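Local coordinates for heme-binding protein A / AI-2 binding protein A (PDB 6OFQ) that binds short peptides, here the peptide STSA, as the periplasmic substrate-binding protein of a bacterial ABC transporter, at residues Tyr92-Arg97 and Pro174-Leu179; Gly99-Gln104 and Lys111-Ala116; Arg246-Ser251 and Gly261-Met266. One frame throughout, in Å; residues are numbered along the deposited sequence. Where two conformers were deposited one is given.

Contact 1 (Tyr92-Arg97 and Pro174-Leu179)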
loop_
_atom_site.group_PDB
_atom_site.type_symbol
_atom_site.label_atom_id
_atom_site.label_comp_id
_atom_site.label_asym_id
_atom_site.label_seq_id
_atom_site.Cartn_x
_atom_site.Cartn_y
_atom_site.Cartn_z
ATOM N N TYR A 92 3.834 -24.405 -7.561
ATOM C CA TYR A 92 4.596 -23.935 -6.400
ATOM C C TYR A 92 4.245 -24.764 -5.187
ATOM O O TYR A 92 3.085 -24.825 -4.818
ATOM C CB TYR A 92 4.278 -22.472 -6.017
ATOM C CG TYR A 92 4.693 -21.446 -7.027
ATOM C CD1 TYR A 92 4.172 -21.380 -8.307
ATOM C CD2 TYR A 92 5.575 -20.433 -6.658
ATOM C CE1 TYR A 92 4.548 -20.392 -9.186
ATOM C CE2 TYR A 92 5.924 -19.428 -7.542
ATOM C CZ TYR A 92 5.403 -19.397 -8.788
ATOM O OH TYR A 92 5.768 -18.433 -9.706
ATOM N N THR A 93 5.226 -25.472 -4.622
ATOM C CA THR A 93 4.978 -26.308 -3.448
ATOM C C THR A 93 5.706 -25.704 -2.236
ATOM O O THR A 93 6.906 -25.479 -2.286
ATOM C CB THR A 93 5.508 -27.736 -3.661
ATOM O OG1 THR A 93 4.901 -28.308 -4.830
ATOM C CG2 THR A 93 5.096 -28.601 -2.517
ATOM N N PHE A 94 4.910 -25.383 -1.208
ATOM C CA PHE A 94 5.411 -24.744 0.024
ATOM C C PHE A 94 5.400 -25.729 1.183
ATOM O O PHE A 94 4.403 -26.399 1.438
ATOM C CB PHE A 94 4.549 -23.519 0.390
ATOM C CG PHE A 94 4.756 -22.380 -0.577
ATOM C CD1 PHE A 94 5.748 -21.413 -0.387
ATOM C CD2 PHE A 94 3.946 -22.269 -1.702
ATOM C CE1 PHE A 94 5.985 -20.427 -1.319
ATOM C CE2 PHE A 94 4.145 -21.278 -2.644
ATOM C CZ PHE A 94 5.187 -20.393 -2.442
ATOM N N HIS A 95 6.560 -25.802 1.823
ATOM C CA HIS A 95 6.732 -26.617 3.002
ATOM C C HIS A 95 6.536 -25.697 4.206
ATOM O O HIS A 95 7.314 -24.770 4.386
ATOM C CB HIS A 95 8.149 -27.251 2.949
ATOM C CG HIS A 95 8.451 -27.958 1.645
ATOM N ND1 HIS A 95 7.902 -29.196 1.396
ATOM C CD2 HIS A 95 9.006 -27.561 0.470
ATOM C CE1 HIS A 95 8.188 -29.567 0.157
ATOM N NE2 HIS A 95 8.866 -28.598 -0.429
ATOM N N LEU A 96 5.565 -25.998 5.052
ATOM C CA LEU A 96 5.122 -25.089 6.081
ATOM C C LEU A 96 5.959 -25.334 7.332
ATOM O O LEU A 96 6.357 -26.492 7.667
ATOM C CB LEU A 96 3.640 -25.224 6.321
ATOM C CG LEU A 96 2.690 -25.052 5.134
ATOM C CD1 LEU A 96 1.280 -25.146 5.614
ATOM C CD2 LEU A 96 2.947 -23.710 4.440
ATOM N N ARG A 97 6.230 -24.242 8.043
ATOM C CA ARG A 97 6.900 -24.271 9.332
ATOM C C ARG A 97 6.035 -24.973 10.377
ATOM O O ARG A 97 4.818 -24.706 10.434
ATOM C CB ARG A 97 7.131 -22.809 9.802
ATOM C CG ARG A 97 8.157 -22.650 10.914
ATOM C CD ARG A 97 8.361 -21.146 11.156
ATOM N NE ARG A 97 9.003 -20.498 10.014
ATOM C CZ ARG A 97 10.298 -20.399 9.774
ATOM N NH1 ARG A 97 11.233 -20.969 10.536
ATOM N NH2 ARG A 97 10.715 -19.819 8.634
ATOM N N PRO A 174 5.398 -12.421 -10.869
ATOM C CA PRO A 174 5.252 -11.856 -9.502
ATOM C C PRO A 174 4.709 -12.754 -8.442
ATOM O O PRO A 174 4.649 -12.337 -7.291
ATOM C CB PRO A 174 4.267 -10.695 -9.704
ATOM C CG PRO A 174 4.215 -10.471 -11.167
ATOM C CD PRO A 174 4.481 -11.764 -11.827
ATOM N N PHE A 175 4.333 -13.998 -8.751
ATOM C CA PHE A 175 3.545 -14.783 -7.780
ATOM C C PHE A 175 4.261 -14.987 -6.463
ATOM O O PHE A 175 3.634 -14.832 -5.406
ATOM C CB PHE A 175 3.129 -16.134 -8.410
ATOM C CG PHE A 175 2.072 -16.903 -7.625
ATOM C CD1 PHE A 175 0.787 -16.424 -7.498
ATOM C CD2 PHE A 175 2.453 -18.026 -6.874
ATOM C CE1 PHE A 175 -0.128 -17.160 -6.759
ATOM C CE2 PHE A 175 1.546 -18.747 -6.114
ATOM C CZ PHE A 175 0.269 -18.277 -6.044
ATOM N N LEU A 176 5.543 -15.360 -6.449
ATOM C CA LEU A 176 6.226 -15.599 -5.202
ATOM C C LEU A 176 6.224 -14.343 -4.351
ATOM O O LEU A 176 5.893 -14.424 -3.152
ATOM C CB LEU A 176 7.642 -16.103 -5.423
ATOM C CG LEU A 176 8.393 -16.515 -4.167
ATOM C CD1 LEU A 176 7.821 -17.718 -3.483
ATOM C CD2 LEU A 176 9.861 -16.710 -4.522
ATOM N N ALA A 177 6.533 -13.179 -4.930
ATOM C CA ALA A 177 6.550 -11.935 -4.166
ATOM C C ALA A 177 5.141 -11.543 -3.698
ATOM O O ALA A 177 4.939 -11.087 -2.559
ATOM C CB ALA A 177 7.086 -10.818 -5.049
ATOM N N ASN A 178 4.138 -11.882 -4.494
ATOM C CA ASN A 178 2.748 -11.631 -4.149
ATOM C C ASN A 178 2.388 -12.289 -2.805
ATOM O O ASN A 178 1.589 -11.794 -1.965
ATOM C CB ASN A 178 1.725 -12.083 -5.169
ATOM C CG ASN A 178 1.759 -11.281 -6.432
ATOM O OD1 ASN A 178 2.282 -10.163 -6.502
ATOM N ND2 ASN A 178 1.148 -11.896 -7.426
ATOM N N LEU A 179 2.912 -13.500 -2.621
ATOM C CA LEU A 179 2.621 -14.294 -1.425
ATOM C C LEU A 179 3.178 -13.650 -0.192
ATOM O O LEU A 179 2.852 -14.093 0.920
ATOM C CB LEU A 179 3.174 -15.743 -1.541
ATOM C CG LEU A 179 2.596 -16.482 -2.733
ATOM C CD1 LEU A 179 3.263 -17.872 -2.715
ATOM C CD2 LEU A 179 1.117 -16.582 -2.617
HETATM O O HOH W 1 7.074 -16.152 -8.893
#
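A short helix, 175-178, lies against one face of the antiparallel sheet that contains strand 91-96, and Tyr92 of the strand meets Phe175 of the helix in an aromatic and apolar contact. The two residues form a T-shaped (edge-to-face) stack. The edge of Phe175 is directed at the face of Tyr92, with ring centroids 4.9 Å apart and planes at 67°. Phe175 CD2 sits over the centre of the Tyr92 ring, 3.8 Å from Tyr92 CZ. Phe175 has CG anti to its backbone N (chi1 -168°), which brings its CD2 edge over the tyrosine. The side chains pass one another, and Tyr92 OH lies 3.7 Å from Phe175 CB.

The hydroxyl also has a polar link to the helix. One water lies in the plane of the tyrosine ring, 2.8 Å from Tyr92 OH. It accepts a hydrogen bond from Leu176 N at 3.0 Å. The water takes the Leu176 N-H and links the tyrosine hydroxyl to the helix backbone. No direct hydrogen bond joins the two segments.

Phe94, two residues further along the strand, also points toward the helix. Leu176 CD1 meets its edge near the ring plane, 3.9 Å from Phe94 CZ.

The strand is paired with strands 75-85 and 163-168 in the sheet. Trp83 meets the Phe94 ring, and Phe166 makes a second edge-to-face pair with Phe175. Leu179, just beyond the helix, touches Phe123 of helix 116-127, so segment 174-179 lies between the sheet and that helix.

Contact 2 (Gly99-Gln104 and Lys111-Ala116)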
loop_
_atom_site.group_PDB
_atom_site.type_symbol
_atom_site.label_atom_id
_atom_site.label_comp_id
_atom_site.label_asym_id
_atom_site.label_seq_id
_atom_site.Cartn_x
_atom_site.Cartn_y
_atom_site.Cartn_z
ATOM N N GLY A 99 5.278 -26.202 14.415
ATOM C CA GLY A 99 5.319 -25.694 15.778
ATOM C C GLY A 99 5.138 -24.194 15.915
ATOM O O GLY A 99 5.576 -23.601 16.908
ATOM N N VAL A 100 4.423 -23.574 14.983
ATOM C CA VAL A 100 4.071 -22.151 15.070
ATOM C C VAL A 100 2.682 -22.158 15.667
ATOM O O VAL A 100 1.760 -22.848 15.215
ATOM C CB VAL A 100 3.998 -21.576 13.652
ATOM C CG1 VAL A 100 3.438 -20.153 13.688
ATOM C CG2 VAL A 100 5.340 -21.676 12.958
ATOM N N TYR A 101 2.457 -21.255 16.630
ATOM C CA TYR A 101 1.183 -21.124 17.278
ATOM C C TYR A 101 0.568 -19.750 17.013
ATOM O O TYR A 101 1.311 -18.747 17.001
ATOM C CB TYR A 101 1.310 -21.367 18.791
ATOM C CG TYR A 101 1.616 -22.845 19.039
ATOM C CD1 TYR A 101 0.564 -23.732 19.128
ATOM C CD2 TYR A 101 2.904 -23.331 19.086
ATOM C CE1 TYR A 101 0.735 -25.094 19.215
ATOM C CE2 TYR A 101 3.115 -24.700 19.161
ATOM C CZ TYR A 101 2.034 -25.545 19.220
ATOM O OH TYR A 101 2.180 -26.912 19.316
ATOM N N PHE A 102 -0.759 -19.718 16.907
ATOM C CA PHE A 102 -1.482 -18.466 16.874
ATOM C C PHE A 102 -1.485 -17.796 18.252
ATOM O O PHE A 102 -1.452 -18.463 19.279
ATOM C CB PHE A 102 -2.901 -18.639 16.357
ATOM C CG PHE A 102 -2.989 -18.841 14.868
ATOM C CD1 PHE A 102 -2.976 -17.767 14.011
ATOM C CD2 PHE A 102 -3.051 -20.151 14.377
ATOM C CE1 PHE A 102 -3.049 -17.960 12.629
ATOM C CE2 PHE A 102 -3.132 -20.332 13.000
ATOM C CZ PHE A 102 -3.215 -19.257 12.147
ATOM N N HIS A 103 -1.620 -16.473 18.220
ATOM C CA HIS A 103 -1.655 -15.709 19.485
ATOM C C HIS A 103 -2.754 -16.168 20.445
ATOM O O HIS A 103 -3.815 -16.572 20.031
ATOM C CB HIS A 103 -1.987 -14.259 19.184
ATOM C CG HIS A 103 -0.990 -13.620 18.283
ATOM N ND1 HIS A 103 -1.365 -12.671 17.370
ATOM C CD2 HIS A 103 0.343 -13.768 18.170
ATOM C CE1 HIS A 103 -0.304 -12.297 16.679
ATOM N NE2 HIS A 103 0.753 -12.924 17.159
ATOM N N GLN A 104 -2.496 -16.000 21.734
ATOM C CA GLN A 104 -3.587 -16.100 22.709
ATOM C C GLN A 104 -3.857 -14.693 23.270
ATOM O O GLN A 104 -2.886 -14.009 23.560
ATOM C CB GLN A 104 -3.152 -17.029 23.829
ATOM C CG GLN A 104 -3.162 -18.502 23.415
ATOM C CD GLN A 104 -2.409 -19.339 24.443
ATOM O OE1 GLN A 104 -1.189 -19.236 24.521
ATOM N NE2 GLN A 104 -3.137 -20.045 25.331
ATOM N N LYS A 111 -4.816 -22.459 22.509
ATOM C CA LYS A 111 -3.500 -22.502 21.878
ATOM C C LYS A 111 -3.534 -23.467 20.685
ATOM O O LYS A 111 -3.741 -24.678 20.796
ATOM C CB LYS A 111 -2.345 -22.847 22.820
ATOM C CG LYS A 111 -0.994 -22.692 22.132
ATOM C CD LYS A 111 0.222 -22.487 23.034
ATOM C CE LYS A 111 1.059 -21.311 22.553
ATOM N NZ LYS A 111 2.533 -21.414 22.737
ATOM N N VAL A 112 -3.431 -22.916 19.490
ATOM C CA VAL A 112 -3.653 -23.703 18.275
ATOM C C VAL A 112 -2.484 -23.544 17.341
ATOM O O VAL A 112 -1.948 -22.456 17.153
ATOM C CB VAL A 112 -4.976 -23.461 17.548
ATOM C CG1 VAL A 112 -6.137 -23.521 18.539
ATOM C CG2 VAL A 112 -5.072 -22.120 16.893
ATOM N N GLU A 113 -1.983 -24.674 16.848
ATOM C CA GLU A 113 -0.842 -24.716 15.936
ATOM C C GLU A 113 -1.313 -24.431 14.500
ATOM O O GLU A 113 -2.265 -24.987 13.987
ATOM C CB GLU A 113 -0.141 -26.094 16.002
ATOM C CG GLU A 113 1.151 -26.167 15.209
ATOM C CD GLU A 113 1.804 -27.555 15.172
ATOM O OE1 GLU A 113 1.130 -28.464 15.726
ATOM O OE2 GLU A 113 2.886 -27.777 14.600
ATOM N N PHE A 114 -0.570 -23.528 13.845
ATOM C CA PHE A 114 -0.716 -23.210 12.424
ATOM C C PHE A 114 -0.454 -24.464 11.574
ATOM O O PHE A 114 0.470 -25.227 11.825
ATOM C CB PHE A 114 0.293 -22.102 12.083
ATOM C CG PHE A 114 0.635 -22.008 10.613
ATOM C CD1 PHE A 114 -0.287 -21.548 9.701
ATOM C CD2 PHE A 114 1.868 -22.426 10.171
ATOM C CE1 PHE A 114 -0.015 -21.545 8.340
ATOM C CE2 PHE A 114 2.191 -22.346 8.817
ATOM C CZ PHE A 114 1.243 -21.900 7.938
ATOM N N SER A 115 -1.281 -24.636 10.569
ATOM C CA SER A 115 -1.123 -25.729 9.645
ATOM C C SER A 115 -1.736 -25.346 8.302
ATOM O O SER A 115 -2.316 -24.262 8.084
ATOM C CB SER A 115 -1.745 -27.009 10.261
ATOM O OG SER A 115 -3.143 -26.907 10.266
ATOM N N ALA A 116 -1.744 -26.332 7.389
ATOM C CA ALA A 116 -2.188 -26.103 6.050
ATOM C C ALA A 116 -3.632 -25.622 5.956
ATOM O O ALA A 116 -3.997 -24.858 5.051
ATOM C CB ALA A 116 -1.943 -27.352 5.225
HETATM O O HOH W 2 3.143 -24.763 12.595
HETATM O O HOH W 3 -4.128 -19.823 19.382
#
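Phe102 and Val112 make the close-packed, buried side of this contact, together with Val100 and Phe114. Phe102 CD2 lies 3.8 Å from Val112 CG2, and the next ring carbon, Phe102 CE2, is 3.8 Å from Phe114 CA. Val100 lies alongside Phe114, its CG1 4.0 Å from Phe114 CB. All four side chains are buried, and Leu79 of strand 75-85 touches both Val100 and Phe114.

The backbones pair through a single beta bridge, Tyr101 with Glu113, in the excursion between strand 91-96 and helix 116-127. Two hydrogen bonds flank it. Phe102 N donates to Val112 O at 3.0 Å, and Phe114 N donates to Val100 O at 2.8 Å. A water extends the link, accepting from Val100 N and donating to Phe114 O.

The other side faces solvent more, though Tyr101 still packs closely on Lys111 and Glu113. Lys111 crosses the tyrosine at about a right angle, with its CG 3.5 Å from Tyr101 CD1. Glu113 CG lies over one face of the ring. The extended chain of Glu113, CG trans to the amide nitrogen (chi1 -173°), carries the carboxylate across to Gly99 of the partner segment. Glu113 OE2 accepts from Gly99 N at 2.9 Å, on its anti side and 26° out of the carboxylate plane.

Contact 3 (Arg246-Ser251 and Gly261-Met266)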
loop_
_atom_site.group_PDB
_atom_site.type_symbol
_atom_site.label_atom_id
_atom_site.label_comp_id
_atom_site.label_asym_id
_atom_site.label_seq_id
_atom_site.Cartn_x
_atom_site.Cartn_y
_atom_site.Cartn_z
ATOM N N ARG A 246 -0.594 5.606 17.673
ATOM C CA ARG A 246 -1.516 6.704 17.869
ATOM C C ARG A 246 -1.901 7.349 16.553
ATOM O O ARG A 246 -1.114 7.510 15.616
ATOM C CB ARG A 246 -0.863 7.766 18.750
ATOM C CG ARG A 246 -0.658 7.295 20.192
ATOM C CD ARG A 246 -0.326 8.369 21.233
ATOM N NE ARG A 246 -1.354 9.395 21.206
ATOM C CZ ARG A 246 -1.206 10.641 21.668
ATOM N NH1 ARG A 246 -0.093 10.987 22.261
ATOM N NH2 ARG A 246 -2.202 11.531 21.505
ATOM N N THR A 247 -3.157 7.778 16.511
ATOM C CA THR A 247 -3.672 8.647 15.461
ATOM C C THR A 247 -3.744 10.085 15.923
ATOM O O THR A 247 -4.485 10.363 16.849
ATOM C CB THR A 247 -5.030 8.170 14.941
ATOM O OG1 THR A 247 -4.946 6.816 14.418
ATOM C CG2 THR A 247 -5.550 9.057 13.816
ATOM N N ILE A 248 -2.941 10.957 15.327
ATOM C CA ILE A 248 -2.906 12.412 15.634
ATOM C C ILE A 248 -3.020 13.050 14.271
ATOM O O ILE A 248 -2.071 13.139 13.498
ATOM C CB ILE A 248 -1.553 12.805 16.266
ATOM C CG1 ILE A 248 -1.379 12.049 17.570
ATOM C CG2 ILE A 248 -1.481 14.323 16.500
ATOM C CD1 ILE A 248 -0.094 12.304 18.305
ATOM N N PRO A 249 -4.228 13.521 13.933
ATOM C CA PRO A 249 -4.488 13.879 12.549
ATOM C C PRO A 249 -3.780 15.097 12.023
ATOM O O PRO A 249 -3.361 15.131 10.856
ATOM C CB PRO A 249 -6.024 14.056 12.467
ATOM C CG PRO A 249 -6.533 13.321 13.644
ATOM C CD PRO A 249 -5.455 13.273 14.684
ATOM N N ASN A 250 -3.544 16.042 12.919
ATOM C CA ASN A 250 -2.854 17.260 12.504
ATOM C C ASN A 250 -1.349 17.058 12.526
ATOM O O ASN A 250 -0.758 16.704 13.553
ATOM C CB ASN A 250 -3.262 18.455 13.394
ATOM C CG ASN A 250 -2.602 19.729 12.923
ATOM O OD1 ASN A 250 -1.419 19.946 13.046
ATOM N ND2 ASN A 250 -3.400 20.611 12.324
ATOM N N SER A 251 -0.706 17.248 11.375
ATOM C CA SER A 251 0.706 16.909 11.265
ATOM C C SER A 251 1.623 17.823 12.059
ATOM O O SER A 251 2.728 17.422 12.457
ATOM C CB SER A 251 1.088 16.908 9.788
ATOM O OG SER A 251 0.447 15.825 9.123
ATOM N N GLY A 261 8.372 14.704 23.292
ATOM C CA GLY A 261 8.563 13.302 23.645
ATOM C C GLY A 261 7.330 12.479 23.954
ATOM O O GLY A 261 7.433 11.298 24.316
ATOM N N GLU A 262 6.160 13.075 23.682
ATOM C CA GLU A 262 4.908 12.379 23.872
ATOM C C GLU A 262 4.776 11.216 22.895
ATOM O O GLU A 262 4.109 10.204 23.134
ATOM C CB GLU A 262 3.782 13.416 23.655
ATOM C CG GLU A 262 2.368 12.939 23.783
ATOM C CD GLU A 262 1.332 14.022 23.507
ATOM O OE1 GLU A 262 1.567 15.119 24.108
ATOM O OE2 GLU A 262 0.421 13.707 22.686
ATOM N N ILE A 263 5.298 11.447 21.694
ATOM C CA ILE A 263 5.401 10.311 20.746
ATOM C C ILE A 263 6.874 10.243 20.347
ATOM O O ILE A 263 7.674 11.148 20.591
ATOM C CB ILE A 263 4.472 10.452 19.516
ATOM C CG1 ILE A 263 4.845 11.647 18.645
ATOM C CG2 ILE A 263 3.043 10.572 20.017
ATOM C CD1 ILE A 263 5.534 11.287 17.383
ATOM N N MET A 264 7.303 9.150 19.709
ATOM C CA MET A 264 8.710 8.810 19.530
ATOM C C MET A 264 9.142 8.639 18.074
ATOM O O MET A 264 10.335 8.661 17.782
ATOM C CB MET A 264 9.074 7.566 20.317
ATOM C CG MET A 264 8.785 7.693 21.811
ATOM S SD MET A 264 8.620 6.119 22.659
ATOM C CE MET A 264 10.255 5.482 22.564
ATOM N N LEU A 265 8.187 8.387 17.195
ATOM C CA LEU A 265 8.472 8.079 15.784
ATOM C C LEU A 265 7.165 8.437 15.084
ATOM O O LEU A 265 6.089 8.078 15.555
ATOM C CB LEU A 265 8.827 6.597 15.632
ATOM C CG LEU A 265 8.738 5.853 14.297
ATOM C CD1 LEU A 265 9.844 6.384 13.476
ATOM C CD2 LEU A 265 9.001 4.374 14.503
ATOM N N MET A 266 7.252 9.107 13.944
ATOM C CA MET A 266 6.042 9.521 13.229
ATOM C C MET A 266 6.185 9.474 11.718
ATOM O O MET A 266 7.253 9.728 11.161
ATOM C CB MET A 266 5.530 10.901 13.634
ATOM C CG MET A 266 6.616 11.923 13.554
ATOM S SD MET A 266 6.097 13.654 13.685
ATOM C CE MET A 266 5.335 14.040 12.103
HETATM O O HOH W 4 1.715 9.329 23.951
#
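The backbones of Arg246-Ser251 and Gly261-Met266 stay well apart, with the closest CA pair, Arg246 and Ile263, separated by 8.3 Å, so the side chains make the contact. Arg246 and Glu262 form a salt bridge. Arg246 NH1 donates to Glu262 OE2 at 2.8 Å, with a fairly straight N-H...O angle of 161°. Glu262 OE2 is met on its anti side. The guanidinium and carboxylate planes are nearly coplanar, 12° apart, although the two side chains cross at about a right angle. Arg246 NH1 also donates to a water at 3.0 Å, which in turn donates to Glu262 O at 2.7 Å. NH1 thus holds the carboxylate directly and the Glu262 carbonyl through a water.

The segments bracket helix 251-259 in a beta-alpha-beta crossover from strand 242-247 to strand 265-266. Strand 32-37 lies between these two in the mixed sheet. Asn250 is the N-cap, its OD1 accepting from Thr253 N, and Gly261 closes the far end in a Schellman motif.

Beneath the salt bridge the packing is apolar. Ile248 CD1 lies over the centre of one guanidinium face of Arg246. Ile263 CG2 is 4.0 Å from Ile248 CD1 and 3.9 Å from Arg246 NH1.

How the contacts relate
Contacts 1 and 2 are neighbours, with centres 19 Å apart. Contact 2 falls between the two segments of contact 1 in sequence. Strand 91-96 leads into the loop of contact 2, which then enters helix 116-127. The two contacts touch where Leu96 packs on Phe114 and Ala116. Helix 116-127 meets Leu96 and Leu179 of contact 1 and Phe114 of contact 2, so both pack on it. Contact 3 follows later in the chain, with its centre 36 Å from contact 1 and 34 Å from contact 2. It belongs to the mixed sheet containing strands 242-247 and 265-266, not the antiparallel sheet of contact 1. Contacts 1 and 3 lie on opposite sides of the chain's centre.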